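Local atomic coordinates of cobalamin biosynthesis protein CobN (Mycobacterium tuberculosis, PDB entry 7C6O), a protein that probably acts as the large, catalytic subunit of the cobaltochelatase that inserts cobalt into the corrin ring during cobalamin biosynthesis. Residues A[1066-1071]-A[1116-1121]; A[1109-1114]-A[1157-1162]; A[1121-1126]-A[1144-1149]. All coordinates share one frame; numbering follows the deposited sequence.

Contact 1: A[1066-1071]-A[1116-1121]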
loop_
_atom_site.group_PDB
_atom_site.type_symbol
_atom_site.label_atom_id
_atom_site.label_comp_id
_atom_site.label_asym_id
_atom_site.label_seq_id
_atom_site.Cartn_x
_atom_site.Cartn_y
_atom_site.Cartn_z
ATOM N N HIS A 1066 2.434 -2.726 -16.114
ATOM C CA HIS A 1066 3.672 -3.492 -16.100
ATOM C C HIS A 1066 3.323 -4.964 -16.253
ATOM O O HIS A 1066 2.160 -5.360 -16.143
ATOM C CB HIS A 1066 4.472 -3.253 -14.813
ATOM C CG HIS A 1066 3.815 -3.802 -13.585
ATOM N ND1 HIS A 1066 3.088 -3.020 -12.714
ATOM C CD2 HIS A 1066 3.770 -5.061 -13.086
ATOM C CE1 HIS A 1066 2.629 -3.771 -11.729
ATOM N NE2 HIS A 1066 3.025 -5.015 -11.933
ATOM N N ASP A 1067 4.341 -5.787 -16.501
ATOM C CA ASP A 1067 4.130 -7.218 -16.694
ATOM C C ASP A 1067 5.091 -8.003 -15.806
ATOM O O ASP A 1067 5.875 -7.434 -15.039
ATOM C CB ASP A 1067 4.272 -7.614 -18.175
ATOM C CG ASP A 1067 5.599 -7.191 -18.782
ATOM O OD1 ASP A 1067 6.663 -7.551 -18.234
ATOM O OD2 ASP A 1067 5.576 -6.516 -19.837
ATOM N N ILE A 1068 5.025 -9.334 -15.913
ATOM C CA ILE A 1068 5.767 -10.192 -14.992
ATOM C C ILE A 1068 7.267 -10.165 -15.232
ATOM O O ILE A 1068 8.026 -10.653 -14.385
ATOM C CB ILE A 1068 5.262 -11.649 -15.056
ATOM C CG1 ILE A 1068 5.484 -12.243 -16.448
ATOM C CG2 ILE A 1068 3.795 -11.715 -14.669
ATOM C CD1 ILE A 1068 5.317 -13.756 -16.496
ATOM N N ALA A 1069 7.714 -9.614 -16.358
ATOM C CA ALA A 1069 9.129 -9.390 -16.615
ATOM C C ALA A 1069 9.536 -7.943 -16.362
ATOM O O ALA A 1069 10.672 -7.567 -16.667
ATOM C CB ALA A 1069 9.477 -9.796 -18.050
ATOM N N ASP A 1070 8.627 -7.131 -15.810
ATOM C CA ASP A 1070 8.872 -5.727 -15.498
ATOM C C ASP A 1070 9.165 -5.473 -14.030
ATOM O O ASP A 1070 9.660 -4.391 -13.694
ATOM C CB ASP A 1070 7.661 -4.869 -15.888
ATOM C CG ASP A 1070 7.736 -4.372 -17.303
ATOM O OD1 ASP A 1070 8.864 -4.259 -17.827
ATOM O OD2 ASP A 1070 6.670 -4.088 -17.889
ATOM N N SER A 1071 8.850 -6.420 -13.151
ATOM C CA SER A 1071 9.048 -6.246 -11.721
ATOM C C SER A 1071 9.649 -7.512 -11.135
ATOM O O SER A 1071 9.258 -8.624 -11.501
ATOM C CB SER A 1071 7.736 -5.922 -10.996
ATOM O OG SER A 1071 7.934 -5.890 -9.592
ATOM N N THR A 1116 6.099 -16.237 -22.754
ATOM C CA THR A 1116 6.255 -16.044 -24.193
ATOM C C THR A 1116 5.357 -14.928 -24.710
ATOM O O THR A 1116 5.739 -14.217 -25.644
ATOM C CB THR A 1116 5.976 -17.344 -24.951
ATOM O OG1 THR A 1116 4.634 -17.779 -24.697
ATOM C CG2 THR A 1116 6.949 -18.427 -24.520
ATOM N N ARG A 1117 4.164 -14.764 -24.129
ATOM C CA ARG A 1117 3.306 -13.643 -24.504
ATOM C C ARG A 1117 3.982 -12.314 -24.198
ATOM O O ARG A 1117 4.027 -11.416 -25.045
ATOM C CB ARG A 1117 1.964 -13.739 -23.777
ATOM C CG ARG A 1117 0.958 -14.671 -24.424
ATOM C CD ARG A 1117 -0.199 -14.939 -23.481
ATOM N NE ARG A 1117 -1.266 -15.706 -24.114
ATOM C CZ ARG A 1117 -2.423 -15.186 -24.514
ATOM N NH1 ARG A 1117 -2.667 -13.895 -24.340
ATOM N NH2 ARG A 1117 -3.338 -15.957 -25.081
ATOM N N VAL A 1118 4.511 -12.171 -22.981
ATOM C CA VAL A 1118 5.222 -10.949 -22.611
ATOM C C VAL A 1118 6.463 -10.776 -23.476
ATOM O O VAL A 1118 6.799 -9.660 -23.894
ATOM C CB VAL A 1118 5.568 -10.974 -21.109
ATOM C CG1 VAL A 1118 6.559 -9.879 -20.759
ATOM C CG2 VAL A 1118 4.301 -10.833 -20.277
ATOM N N PHE A 1119 7.148 -11.883 -23.781
ATOM C CA PHE A 1119 8.366 -11.814 -24.583
ATOM C C PHE A 1119 8.082 -11.235 -25.964
ATOM O O PHE A 1119 8.774 -10.319 -26.422
ATOM C CB PHE A 1119 8.994 -13.206 -24.698
ATOM C CG PHE A 1119 10.390 -13.204 -25.267
ATOM C CD1 PHE A 1119 11.483 -12.940 -24.458
ATOM C CD2 PHE A 1119 10.608 -13.474 -26.609
ATOM C CE1 PHE A 1119 12.766 -12.941 -24.975
ATOM C CE2 PHE A 1119 11.888 -13.480 -27.132
ATOM C CZ PHE A 1119 12.967 -13.213 -26.315
ATOM N N ARG A 1120 7.050 -11.744 -26.638
ATOM C CA ARG A 1120 6.776 -11.285 -27.996
ATOM C C ARG A 1120 6.029 -9.956 -28.014
ATOM O O ARG A 1120 6.319 -9.098 -28.852
ATOM C CB ARG A 1120 5.989 -12.345 -28.762
ATOM C CG ARG A 1120 6.760 -13.626 -29.020
ATOM C CD ARG A 1120 6.129 -14.368 -30.172
ATOM N NE ARG A 1120 6.622 -15.732 -30.326
ATOM C CZ ARG A 1120 7.586 -16.092 -31.164
ATOM N NH1 ARG A 1120 8.182 -15.185 -31.927
ATOM N NH2 ARG A 1120 7.951 -17.365 -31.239
ATOM N N ALA A 1121 5.062 -9.762 -27.109
ATOM C CA ALA A 1121 4.270 -8.539 -27.145
ATOM C C ALA A 1121 5.021 -7.326 -26.613
ATOM O O ALA A 1121 4.655 -6.194 -26.950
ATOM C CB ALA A 1121 2.966 -8.718 -26.358
#
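The closest backbone approach sets the alpha carbon of Asp-1067, in a loop without regular structure, 7.1 Å from that of Val-1118, in mid-helix, and no hydrogen bond joins the two segments. Within 1116-1121, Val-1118 alone meets the loop, and its two methyls divide the work. CG1, anti to the backbone N (chi1 168°), lies against the carboxylate of Asp-1067, 3.4 Å from OD1, and also reaches Ala-1069 CB at 4.0 Å. CG2 faces the base of the aspartate, 3.8 Å from Asp-1067 CB, and stands 4.2 Å from CG1 of Ile-1068. The carboxylate is held by other partners: Asp-1067 OD1 uses its anti lone pair to accept from the backbone N of Ala-1069 at 3.0 Å, an Asx turn, and it also forms a salt bridge with Arg-1122 one helical turn beyond Val-1118. The salt bridge and the backbone N-H probably offset the carboxylate's charge beside the methyl. The loop leads from strand 1056-1061, in the sheet that also holds strands 1094-1099 and 1107-1110, into helix 1072-1089. Ile-1068 and Ala-1069 touch both helix 1111-1123 and helix 1136-1157, the latter at Tyr-1153 and Leu-1150 respectively.

Contact 2: A[1109-1114]-A[1157-1162]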
loop_
_atom_site.group_PDB
_atom_site.type_symbol
_atom_site.label_atom_id
_atom_site.label_comp_id
_atom_site.label_asym_id
_atom_site.label_seq_id
_atom_site.Cartn_x
_atom_site.Cartn_y
_atom_site.Cartn_z
ATOM N N ARG A 1109 -3.745 -18.803 -17.727
ATOM C CA ARG A 1109 -2.767 -19.390 -18.627
ATOM C C ARG A 1109 -1.582 -19.877 -17.808
ATOM O O ARG A 1109 -1.424 -19.520 -16.638
ATOM C CB ARG A 1109 -2.326 -18.392 -19.710
ATOM C CG ARG A 1109 -1.669 -17.131 -19.192
ATOM C CD ARG A 1109 -1.452 -16.136 -20.332
ATOM N NE ARG A 1109 -2.712 -15.586 -20.823
ATOM C CZ ARG A 1109 -3.210 -14.407 -20.458
ATOM N NH1 ARG A 1109 -2.552 -13.636 -19.602
ATOM N NH2 ARG A 1109 -4.368 -13.995 -20.954
ATOM N N THR A 1110 -0.762 -20.722 -18.426
ATOM C CA THR A 1110 0.422 -21.203 -17.736
ATOM C C THR A 1110 1.478 -20.103 -17.677
ATOM O O THR A 1110 1.434 -19.119 -18.423
ATOM C CB THR A 1110 0.996 -22.444 -18.423
ATOM O OG1 THR A 1110 1.539 -22.085 -19.701
ATOM C CG2 THR A 1110 -0.085 -23.504 -18.615
ATOM N N LEU A 1111 2.431 -20.274 -16.758
ATOM C CA LEU A 1111 3.540 -19.330 -16.661
ATOM C C LEU A 1111 4.363 -19.315 -17.944
ATOM O O LEU A 1111 4.826 -18.255 -18.381
ATOM C CB LEU A 1111 4.416 -19.678 -15.458
ATOM C CG LEU A 1111 5.663 -18.823 -15.213
ATOM C CD1 LEU A 1111 5.295 -17.351 -15.098
ATOM C CD2 LEU A 1111 6.383 -19.301 -13.959
ATOM N N SER A 1112 4.555 -20.479 -18.567
ATOM C CA SER A 1112 5.275 -20.517 -19.837
ATOM C C SER A 1112 4.540 -19.725 -20.912
ATOM O O SER A 1112 5.163 -18.990 -21.688
ATOM C CB SER A 1112 5.482 -21.961 -20.289
ATOM O OG SER A 1112 6.056 -21.994 -21.586
ATOM N N GLU A 1113 3.210 -19.861 -20.967
ATOM C CA GLU A 1113 2.418 -19.107 -21.934
ATOM C C GLU A 1113 2.513 -17.608 -21.680
ATOM O O GLU A 1113 2.666 -16.821 -22.620
ATOM C CB GLU A 1113 0.956 -19.564 -21.889
ATOM C CG GLU A 1113 0.708 -20.927 -22.524
ATOM C CD GLU A 1113 -0.693 -21.458 -22.264
ATOM O OE1 GLU A 1113 -1.383 -20.938 -21.361
ATOM O OE2 GLU A 1113 -1.107 -22.404 -22.966
ATOM N N GLU A 1114 2.414 -17.193 -20.416
ATOM C CA GLU A 1114 2.485 -15.768 -20.109
ATOM C C GLU A 1114 3.871 -15.208 -20.400
ATOM O O GLU A 1114 4.001 -14.064 -20.853
ATOM C CB GLU A 1114 2.093 -15.526 -18.649
ATOM C CG GLU A 1114 2.205 -14.070 -18.192
ATOM C CD GLU A 1114 1.135 -13.162 -18.775
ATOM O OE1 GLU A 1114 0.268 -13.646 -19.531
ATOM O OE2 GLU A 1114 1.157 -11.951 -18.469
ATOM N N ALA A 1157 11.892 -20.958 -12.157
ATOM C CA ALA A 1157 10.826 -21.748 -12.759
ATOM C C ALA A 1157 11.115 -22.249 -14.169
ATOM O O ALA A 1157 10.281 -22.972 -14.726
ATOM C CB ALA A 1157 9.517 -20.945 -12.769
ATOM N N GLY A 1158 12.252 -21.895 -14.764
ATOM C CA GLY A 1158 12.611 -22.421 -16.070
ATOM C C GLY A 1158 11.786 -21.896 -17.228
ATOM O O GLY A 1158 11.554 -22.629 -18.195
ATOM N N VAL A 1159 11.365 -20.630 -17.171
ATOM C CA VAL A 1159 10.434 -20.097 -18.164
ATOM C C VAL A 1159 11.086 -19.804 -19.511
ATOM O O VAL A 1159 10.371 -19.633 -20.506
ATOM C CB VAL A 1159 9.766 -18.812 -17.646
ATOM C CG1 VAL A 1159 9.139 -19.052 -16.286
ATOM C CG2 VAL A 1159 10.775 -17.671 -17.577
ATOM N N MET A 1160 12.413 -19.720 -19.578
ATOM C CA MET A 1160 13.092 -19.340 -20.812
ATOM C C MET A 1160 13.439 -20.568 -21.643
ATOM O O MET A 1160 13.764 -21.630 -21.104
ATOM C CB MET A 1160 14.368 -18.550 -20.513
ATOM C CG MET A 1160 14.140 -17.144 -19.979
ATOM S SD MET A 1160 13.606 -15.974 -21.245
ATOM C CE MET A 1160 15.151 -15.657 -22.096
ATOM N N ALA A 1161 13.354 -20.415 -22.961
ATOM C CA ALA A 1161 13.904 -21.373 -23.905
ATOM C C ALA A 1161 15.160 -20.783 -24.531
ATOM O O ALA A 1161 15.376 -19.569 -24.509
ATOM C CB ALA A 1161 12.886 -21.736 -24.994
ATOM N N ASP A 1162 16.000 -21.661 -25.086
ATOM C CA ASP A 1162 17.259 -21.203 -25.667
ATOM C C ASP A 1162 17.025 -20.192 -26.784
ATOM O O ASP A 1162 17.777 -19.220 -26.913
ATOM C CB ASP A 1162 18.071 -22.391 -26.184
ATOM C CG ASP A 1162 18.851 -23.088 -25.086
ATOM O OD1 ASP A 1162 18.648 -22.753 -23.899
ATOM O OD2 ASP A 1162 19.676 -23.969 -25.412
HETATM O O HOH W 1 8.487 -21.312 -21.643
#
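Leu-1111 packs its CD2 methyl against two residues at once, 3.7 Å from Ala-1157 CB and 3.6 Å from Val-1159 CG1. The valine methyl also lies 3.6 Å from Leu-1111 CG, so it bears on the branch point as well as on one arm of the isobutyl group. Leu-1111 CG points opposite the backbone N (chi1 178°), which carries the isobutyl group from the first turn of helix 1111-1123 toward the loop that follows helix 1136-1157. Tyr-1153 of that helix touches both Leu-1111 and Val-1159, extending the apolar cluster. Beside it runs a polar link: one water donates to Val-1159 O at 2.8 Å and lies a short 2.5 Å from Ser-1112 OG. The helix start is fixed by a capping box, in which Glu-1113 N donates to Thr-1110 OG1 at 3.1 Å and Thr-1110 N donates to Glu-1113 OE1 at 3.0 Å, from above the carboxylate plane. Val-1159 itself follows Gly-1158, the first residue beyond helix 1136-1157, which has a positive phi (71°). No direct hydrogen bond crosses between the segments. Methyl contacts and one water bridge therefore join this capped helix start to the loop between helices 1136-1157 and 1162-1174, a junction held mainly by apolar packing.

Contact 3: A[1121-1126]-A[1144-1149]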
loop_
_atom_site.group_PDB
_atom_site.type_symbol
_atom_site.label_atom_id
_atom_site.label_comp_id
_atom_site.label_asym_id
_atom_site.label_seq_id
_atom_site.Cartn_x
_atom_site.Cartn_y
_atom_site.Cartn_z
ATOM N N ALA A 1121 5.062 -9.762 -27.109
ATOM C CA ALA A 1121 4.270 -8.539 -27.145
ATOM C C ALA A 1121 5.021 -7.326 -26.613
ATOM O O ALA A 1121 4.655 -6.194 -26.950
ATOM C CB ALA A 1121 2.966 -8.718 -26.358
ATOM N N ARG A 1122 6.061 -7.524 -25.802
ATOM C CA ARG A 1122 6.718 -6.385 -25.173
ATOM C C ARG A 1122 8.238 -6.477 -25.248
ATOM O O ARG A 1122 8.887 -5.557 -25.753
ATOM C CB ARG A 1122 6.261 -6.259 -23.714
ATOM C CG ARG A 1122 6.446 -4.870 -23.108
ATOM C CD ARG A 1122 7.777 -4.739 -22.391
ATOM N NE ARG A 1122 7.865 -5.623 -21.231
ATOM C CZ ARG A 1122 8.986 -5.864 -20.559
ATOM N NH1 ARG A 1122 10.123 -5.291 -20.938
ATOM N NH2 ARG A 1122 8.973 -6.683 -19.513
ATOM N N VAL A 1123 8.807 -7.586 -24.760
ATOM C CA VAL A 1123 10.248 -7.659 -24.514
ATOM C C VAL A 1123 11.039 -7.382 -25.790
ATOM O O VAL A 1123 11.956 -6.552 -25.800
ATOM C CB VAL A 1123 10.623 -9.022 -23.905
ATOM C CG1 VAL A 1123 12.133 -9.156 -23.791
ATOM C CG2 VAL A 1123 9.971 -9.189 -22.537
ATOM N N VAL A 1124 10.703 -8.067 -26.878
ATOM C CA VAL A 1124 11.390 -7.871 -28.151
ATOM C C VAL A 1124 10.478 -7.213 -29.184
ATOM O O VAL A 1124 10.739 -7.291 -30.386
ATOM C CB VAL A 1124 11.981 -9.188 -28.684
ATOM C CG1 VAL A 1124 13.067 -9.696 -27.749
ATOM C CG2 VAL A 1124 10.893 -10.231 -28.864
ATOM N N ASN A 1125 9.409 -6.572 -28.733
ATOM C CA ASN A 1125 8.548 -5.806 -29.622
ATOM C C ASN A 1125 9.287 -4.553 -30.069
ATOM O O ASN A 1125 9.647 -3.725 -29.221
ATOM C CB ASN A 1125 7.248 -5.445 -28.902
ATOM C CG ASN A 1125 6.209 -4.841 -29.825
ATOM O OD1 ASN A 1125 6.538 -4.184 -30.811
ATOM N ND2 ASN A 1125 4.940 -5.063 -29.504
ATOM N N PRO A 1126 9.535 -4.365 -31.369
ATOM C CA PRO A 1126 10.293 -3.179 -31.800
ATOM C C PRO A 1126 9.650 -1.867 -31.389
ATOM O O PRO A 1126 10.364 -0.873 -31.204
ATOM C CB PRO A 1126 10.353 -3.333 -33.328
ATOM C CG PRO A 1126 9.242 -4.278 -33.673
ATOM C CD PRO A 1126 9.131 -5.211 -32.503
ATOM N N ALA A 1144 17.574 -3.521 -19.250
ATOM C CA ALA A 1144 18.457 -4.347 -18.433
ATOM C C ALA A 1144 17.693 -5.042 -17.314
ATOM O O ALA A 1144 17.982 -6.198 -16.987
ATOM C CB ALA A 1144 19.589 -3.498 -17.856
ATOM N N ALA A 1145 16.728 -4.349 -16.704
ATOM C CA ALA A 1145 15.933 -4.974 -15.654
ATOM C C ALA A 1145 15.134 -6.146 -16.202
ATOM O O ALA A 1145 14.994 -7.178 -15.536
ATOM C CB ALA A 1145 15.003 -3.947 -15.009
ATOM N N THR A 1146 14.609 -6.005 -17.425
ATOM C CA THR A 1146 13.866 -7.095 -18.048
ATOM C C THR A 1146 14.732 -8.341 -18.189
ATOM O O THR A 1146 14.264 -9.459 -17.945
ATOM C CB THR A 1146 13.328 -6.650 -19.411
ATOM O OG1 THR A 1146 12.394 -5.577 -19.230
ATOM C CG2 THR A 1146 12.630 -7.804 -20.123
ATOM N N VAL A 1147 16.002 -8.171 -18.566
ATOM C CA VAL A 1147 16.902 -9.319 -18.649
ATOM C C VAL A 1147 17.057 -9.972 -17.281
ATOM O O VAL A 1147 17.019 -11.203 -17.157
ATOM C CB VAL A 1147 18.263 -8.898 -19.235
ATOM C CG1 VAL A 1147 19.233 -10.066 -19.205
ATOM C CG2 VAL A 1147 18.093 -8.381 -20.659
ATOM N N ASP A 1148 17.219 -9.159 -16.235
ATOM C CA ASP A 1148 17.401 -9.702 -14.891
ATOM C C ASP A 1148 16.160 -10.445 -14.413
ATOM O O ASP A 1148 16.269 -11.493 -13.765
ATOM C CB ASP A 1148 17.749 -8.579 -13.912
ATOM C CG ASP A 1148 19.206 -8.150 -13.992
ATOM O OD1 ASP A 1148 20.017 -8.864 -14.616
ATOM O OD2 ASP A 1148 19.537 -7.087 -13.425
ATOM N N TYR A 1149 14.972 -9.917 -14.712
ATOM C CA TYR A 1149 13.752 -10.522 -14.192
ATOM C C TYR A 1149 13.375 -11.773 -14.974
ATOM O O TYR A 1149 12.869 -12.738 -14.395
ATOM C CB TYR A 1149 12.614 -9.499 -14.198
ATOM C CG TYR A 1149 12.948 -8.239 -13.422
ATOM C CD1 TYR A 1149 13.893 -8.259 -12.400
ATOM C CD2 TYR A 1149 12.331 -7.028 -13.720
ATOM C CE1 TYR A 1149 14.212 -7.112 -11.696
ATOM C CE2 TYR A 1149 12.644 -5.874 -13.016
ATOM C CZ TYR A 1149 13.584 -5.924 -12.008
ATOM O OH TYR A 1149 13.901 -4.783 -11.305
#
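The polar part of this contact is a hydrogen bond from Arg-1122 NH1 to Thr-1146 OG1, 2.9 Å long and nearly straight at 168°. Bends at chi2 and chi3 swing the guanidinium across toward helix 1136-1157. The two side chains come from opposite directions, and the hydroxyl oxygen meets the guanidinium edge, within 7° of its plane. Thr-1146 OG1 is also bonded to Glu-1142 O, one turn earlier in its own helix, and so has two polar partners. The ionic partner of Arg-1122 NH2, Asp-1067, lies outside both segments. Separately, Trp-1128 makes a cation-pi contact with the arginine. Apolar contact comes from Val-1123, whose CG2 lies 3.8 Å from Thr-1146 CG2. The same valine methyl sits over the centre of one guanidinium face, 4.0 Å above its plane. At the helix end, Asn-1125 ND2 donates to Ala-1121 O at 2.8 Å, reaching it from above the carbonyl plane, while its OD1 accepts from Arg-1127 N. The motif is a helix-to-helix break within the helical C-terminal part of the chain: a wider pi-type turn at 1121-1123 ends helix 1111-1123, Asn-1125 serves as N-cap of helix 1126-1132, and the buried arginine beside them packs on helix 1136-1157.

All three contacts are buried and use helix 1111-1123 at successive levels: contact 2 at its N-terminal start, contact 1 in the middle and contact 3 near its C-terminal end. Contacts 1 and 3 are neighbours, with centres about 7 Å apart; Asp-1070 OD1 lies 3.0 Å from Arg-1122 NH2 in a salt bridge between them. Contacts 1 and 2 meet through packing alone, Ile-1068 CD1 lying 3.6 Å from Glu-1114 CG. Contacts 2 and 3 do not touch, yet both involve helix 1136-1157, at its end and middle respectively. Direct polar bonding across the segments appears in contact 3 alone; contact 2 uses a water and contact 1 methyl packing.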